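Local structure of thymine dioxygenase (Neurospora crassa, 5C3P) at residues H216-S221 / A292-P297. The protein is probably an iron- and 2-oxoglutarate-dependent dioxygenase that oxidises thymine, here holding nickel and its 2-oxoglutarate cosubstrate in the active site. Sequence-based numbering, arbitrary orientation.
Sequences HTDYGS and AYFCNP. With NI (nickel (II) ion), chain E; AKG (2-oxoglutaric acid), chain F.
Ser221 grips the carbonyl of Cys295 with two donors at the end of the loop that begins just past His216 and carries Asp218. Its N reaches Cys295 O at 3.0 Å, close to the carbonyl plane, while OG donates to the same oxygen at 2.8 Å from above that plane. With OG turned between the backbone N and the carbonyl carbon (chi1 42°), hydroxyl and amide converge on one acceptor, and OG also lies against the CD of Pro297. Losing the hydroxyl to an alanine here would probably leave Cys295 O with just the Ser221 amide from this loop and remove the packing of OG on Pro297. Beside it, Asn296 OD1 sits 3.1 Å from Gly220 CA, tight enough that a beta carbon on Gly220 would collide with it. Nearer the metal, the carboxylate of Asp218 meets the edge of the Phe294 ring, OD2 lying 3.8 Å from CE1 with the two planes 81° apart. OD1 binds nickel; OD2 accepts from the metal-bound water and hydrogen-bonds to Thr223 and Asn255, which fixes the rotation of the group. The same ring edge points CZ at 2-oxoglutarate O1, 3.3 Å away. His216, Asp218 and His273 form the HxD...H facial triad around nickel, probably in iron's place; 2-oxoglutarate O1 and O5 and a water fill the other positions. Tying Asp218's loop to 292-297 is consistent with a site held ready for metal and cosubstrate.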
ATOM      1  N   HIS A 216       9.115  -5.560  -4.397  1.00 27.29           N
ATOM      2  CA  HIS A 216       8.666  -6.207  -3.180  1.00 27.62           C
ATOM      3  C   HIS A 216       7.226  -6.638  -3.334  1.00 27.38           C
ATOM      4  O   HIS A 216       6.514  -6.222  -4.265  1.00 25.19           O
ATOM      5  CB  HIS A 216       8.744  -5.246  -1.974  1.00 27.85           C
ATOM      6  CG  HIS A 216       7.860  -4.051  -2.116  1.00 28.17           C
ATOM      7  ND1 HIS A 216       8.160  -3.006  -2.961  1.00 29.48           N
ATOM      8  CD2 HIS A 216       6.657  -3.758  -1.571  1.00 28.12           C
ATOM      9  CE1 HIS A 216       7.194  -2.110  -2.915  1.00 27.29           C
ATOM     10  NE2 HIS A 216       6.279  -2.538  -2.070  1.00 29.07           N
ATOM     11  N   THR A 217       6.796  -7.465  -2.393  1.00 29.11           N
ATOM     12  CA  THR A 217       5.378  -7.674  -2.145  1.00 28.09           C
ATOM     13  C   THR A 217       5.051  -7.047  -0.805  1.00 28.46           C
ATOM     14  O   THR A 217       5.900  -6.997   0.082  1.00 29.15           O
ATOM     15  CB  THR A 217       5.009  -9.164  -2.084  1.00 28.65           C
ATOM     16  OG1 THR A 217       5.811  -9.821  -1.094  1.00 29.05           O
ATOM     17  CG2 THR A 217       5.206  -9.817  -3.405  1.00 28.70           C
ATOM     18  N   ASP A 218       3.822  -6.563  -0.658  1.00 27.30           N
ATOM     19  CA  ASP A 218       3.346  -6.056   0.618  1.00 27.83           C
ATOM     20  C   ASP A 218       3.072  -7.227   1.557  1.00 29.32           C
ATOM     21  O   ASP A 218       2.724  -8.330   1.108  1.00 28.61           O
ATOM     22  CB  ASP A 218       2.072  -5.218   0.424  1.00 27.83           C
ATOM     23  CG  ASP A 218       2.320  -3.940  -0.361  1.00 27.46           C
ATOM     24  OD1 ASP A 218       3.490  -3.570  -0.559  1.00 28.66           O
ATOM     25  OD2 ASP A 218       1.342  -3.289  -0.773  1.00 27.76           O
ATOM     26  N   TYR A 219       3.221  -6.983   2.855  1.00 30.67           N
ATOM     27  CA  TYR A 219       3.128  -8.048   3.865  1.00 33.33           C
ATOM     28  C   TYR A 219       1.701  -8.355   4.316  1.00 32.87           C
ATOM     29  O   TYR A 219       1.395  -9.489   4.669  1.00 31.91           O
ATOM     30  CB  TYR A 219       3.929  -7.695   5.121  1.00 35.82           C
ATOM     31  CG  TYR A 219       5.337  -7.204   4.880  1.00 38.94           C
ATOM     32  CD1 TYR A 219       6.149  -7.791   3.922  1.00 40.47           C
ATOM     33  CD2 TYR A 219       5.857  -6.156   5.633  1.00 42.00           C
ATOM     34  CE1 TYR A 219       7.443  -7.343   3.711  1.00 43.42           C
ATOM     35  CE2 TYR A 219       7.145  -5.697   5.429  1.00 45.42           C
ATOM     36  CZ  TYR A 219       7.935  -6.293   4.468  1.00 44.37           C
ATOM     37  OH  TYR A 219       9.210  -5.827   4.261  1.00 48.94           O
ATOM     38  N   GLY A 220       0.841  -7.341   4.300  1.00 31.89           N
ATOM     39  CA  GLY A 220      -0.462  -7.407   4.962  1.00 32.07           C
ATOM     40  C   GLY A 220      -1.583  -8.030   4.158  1.00 32.35           C
ATOM     41  O   GLY A 220      -1.355  -8.876   3.302  1.00 33.16           O
ATOM     42  N   SER A 221      -2.817  -7.636   4.450  1.00 31.63           N
ATOM     43  CA  SER A 221      -3.943  -8.166   3.704  1.00 32.88           C
ATOM     44  C   SER A 221      -4.189  -7.373   2.415  1.00 33.35           C
ATOM     45  O   SER A 221      -4.076  -7.916   1.305  1.00 35.25           O
ATOM     46  CB  SER A 221      -5.193  -8.240   4.570  1.00 32.82           C
ATOM     47  OG  SER A 221      -5.313  -7.076   5.369  1.00 36.17           O
ATOM     48  N   ALA A 292       0.083   5.181   0.664  1.00 30.04           N
ATOM     49  CA  ALA A 292      -0.277   3.778   0.820  1.00 30.44           C
ATOM     50  C   ALA A 292      -0.916   3.549   2.188  1.00 30.09           C
ATOM     51  O   ALA A 292      -0.366   3.934   3.211  1.00 32.18           O
ATOM     52  CB  ALA A 292       0.952   2.893   0.672  1.00 30.94           C
ATOM     53  N   TYR A 293      -2.072   2.909   2.203  1.00 27.96           N
ATOM     54  CA  TYR A 293      -2.736   2.592   3.451  1.00 28.65           C
ATOM     55  C   TYR A 293      -2.735   1.085   3.576  1.00 27.87           C
ATOM     56  O   TYR A 293      -3.455   0.396   2.847  1.00 27.43           O
ATOM     57  CB  TYR A 293      -4.152   3.158   3.438  1.00 28.26           C
ATOM     58  CG  TYR A 293      -4.899   3.017   4.736  1.00 29.09           C
ATOM     59  CD1 TYR A 293      -4.713   3.918   5.770  1.00 30.19           C
ATOM     60  CD2 TYR A 293      -5.803   1.983   4.919  1.00 30.11           C
ATOM     61  CE1 TYR A 293      -5.424   3.789   6.963  1.00 32.09           C
ATOM     62  CE2 TYR A 293      -6.512   1.845   6.099  1.00 30.60           C
ATOM     63  CZ  TYR A 293      -6.324   2.757   7.110  1.00 29.84           C
ATOM     64  OH  TYR A 293      -7.025   2.608   8.267  1.00 31.83           O
ATOM     65  N   PHE A 294      -1.870   0.590   4.453  1.00 28.71           N
ATOM     66  CA  PHE A 294      -1.647  -0.836   4.624  1.00 28.91           C
ATOM     67  C   PHE A 294      -2.657  -1.360   5.618  1.00 30.19           C
ATOM     68  O   PHE A 294      -2.659  -0.953   6.800  1.00 29.70           O
ATOM     69  CB  PHE A 294      -0.227  -1.112   5.117  1.00 29.40           C
ATOM     70  CG  PHE A 294       0.837  -0.650   4.168  1.00 29.53           C
ATOM     71  CD1 PHE A 294       1.139  -1.387   3.025  1.00 29.19           C
ATOM     72  CD2 PHE A 294       1.537   0.527   4.407  1.00 29.03           C
ATOM     73  CE1 PHE A 294       2.122  -0.956   2.144  1.00 29.42           C
ATOM     74  CE2 PHE A 294       2.522   0.961   3.535  1.00 28.76           C
ATOM     75  CZ  PHE A 294       2.816   0.222   2.398  1.00 28.60           C
ATOM     76  N   CYS A 295      -3.531  -2.232   5.119  1.00 30.45           N
ATOM     77  CA  CYS A 295      -4.573  -2.839   5.917  1.00 32.07           C
ATOM     78  C   CYS A 295      -4.109  -4.215   6.391  1.00 33.19           C
ATOM     79  O   CYS A 295      -3.493  -4.981   5.633  1.00 33.04           O
ATOM     80  CB  CYS A 295      -5.867  -2.978   5.126  1.00 32.84           C
ATOM     81  SG  CYS A 295      -6.457  -1.469   4.312  1.00 35.19           S
ATOM     82  N   ASN A 296      -4.399  -4.511   7.652  1.00 32.91           N
ATOM     83  CA  ASN A 296      -4.037  -5.782   8.265  1.00 32.95           C
ATOM     84  C   ASN A 296      -5.195  -6.321   9.103  1.00 33.21           C
ATOM     85  O   ASN A 296      -6.033  -5.541   9.576  1.00 32.62           O
ATOM     86  CB  ASN A 296      -2.812  -5.614   9.171  1.00 34.02           C
ATOM     87  CG  ASN A 296      -1.600  -5.098   8.425  1.00 34.76           C
ATOM     88  OD1 ASN A 296      -1.042  -5.792   7.581  1.00 38.11           O
ATOM     89  ND2 ASN A 296      -1.186  -3.884   8.732  1.00 33.88           N
ATOM     90  N   PRO A 297      -5.251  -7.656   9.288  1.00 32.83           N
ATOM     91  CA  PRO A 297      -6.154  -8.205  10.294  1.00 32.68           C
ATOM     92  C   PRO A 297      -5.737  -7.747  11.685  1.00 32.71           C
ATOM     93  O   PRO A 297      -4.567  -7.406  11.904  1.00 31.97           O
ATOM     94  CB  PRO A 297      -5.965  -9.726  10.162  1.00 33.16           C
ATOM     95  CG  PRO A 297      -5.276  -9.939   8.854  1.00 32.78           C
ATOM     96  CD  PRO A 297      -4.440  -8.714   8.652  1.00 33.11           C
TER
HETATM   97 NI    NI E 401       4.021  -1.958  -1.997  1.00 39.96          NI
HETATM   98  C1  AKG F 402       4.822   0.636  -0.811  1.00 43.53           C
HETATM   99  O1  AKG F 402       4.579  -0.500  -0.348  1.00 43.66           O
HETATM  100  O2  AKG F 402       5.220   1.568  -0.071  1.00 42.95           O
HETATM  101  C2  AKG F 402       4.643   0.856  -2.257  1.00 44.30           C
HETATM  102  O5  AKG F 402       4.488  -0.103  -3.013  1.00 43.23           O
HETATM  103  C3  AKG F 402       4.654   2.270  -2.801  1.00 43.43           C
HETATM  104  C4  AKG F 402       4.090   2.337  -4.216  1.00 41.75           C
HETATM  105  C5  AKG F 402       3.929   3.755  -4.715  1.00 41.01           C
HETATM  106  O3  AKG F 402       3.214   3.931  -5.722  1.00 41.37           O
HETATM  107  O4  AKG F 402       4.528   4.697  -4.150  1.00 39.30           O
HETATM  108  O   HOH W   1       1.906  -1.080  -1.923  1.00 38.39           O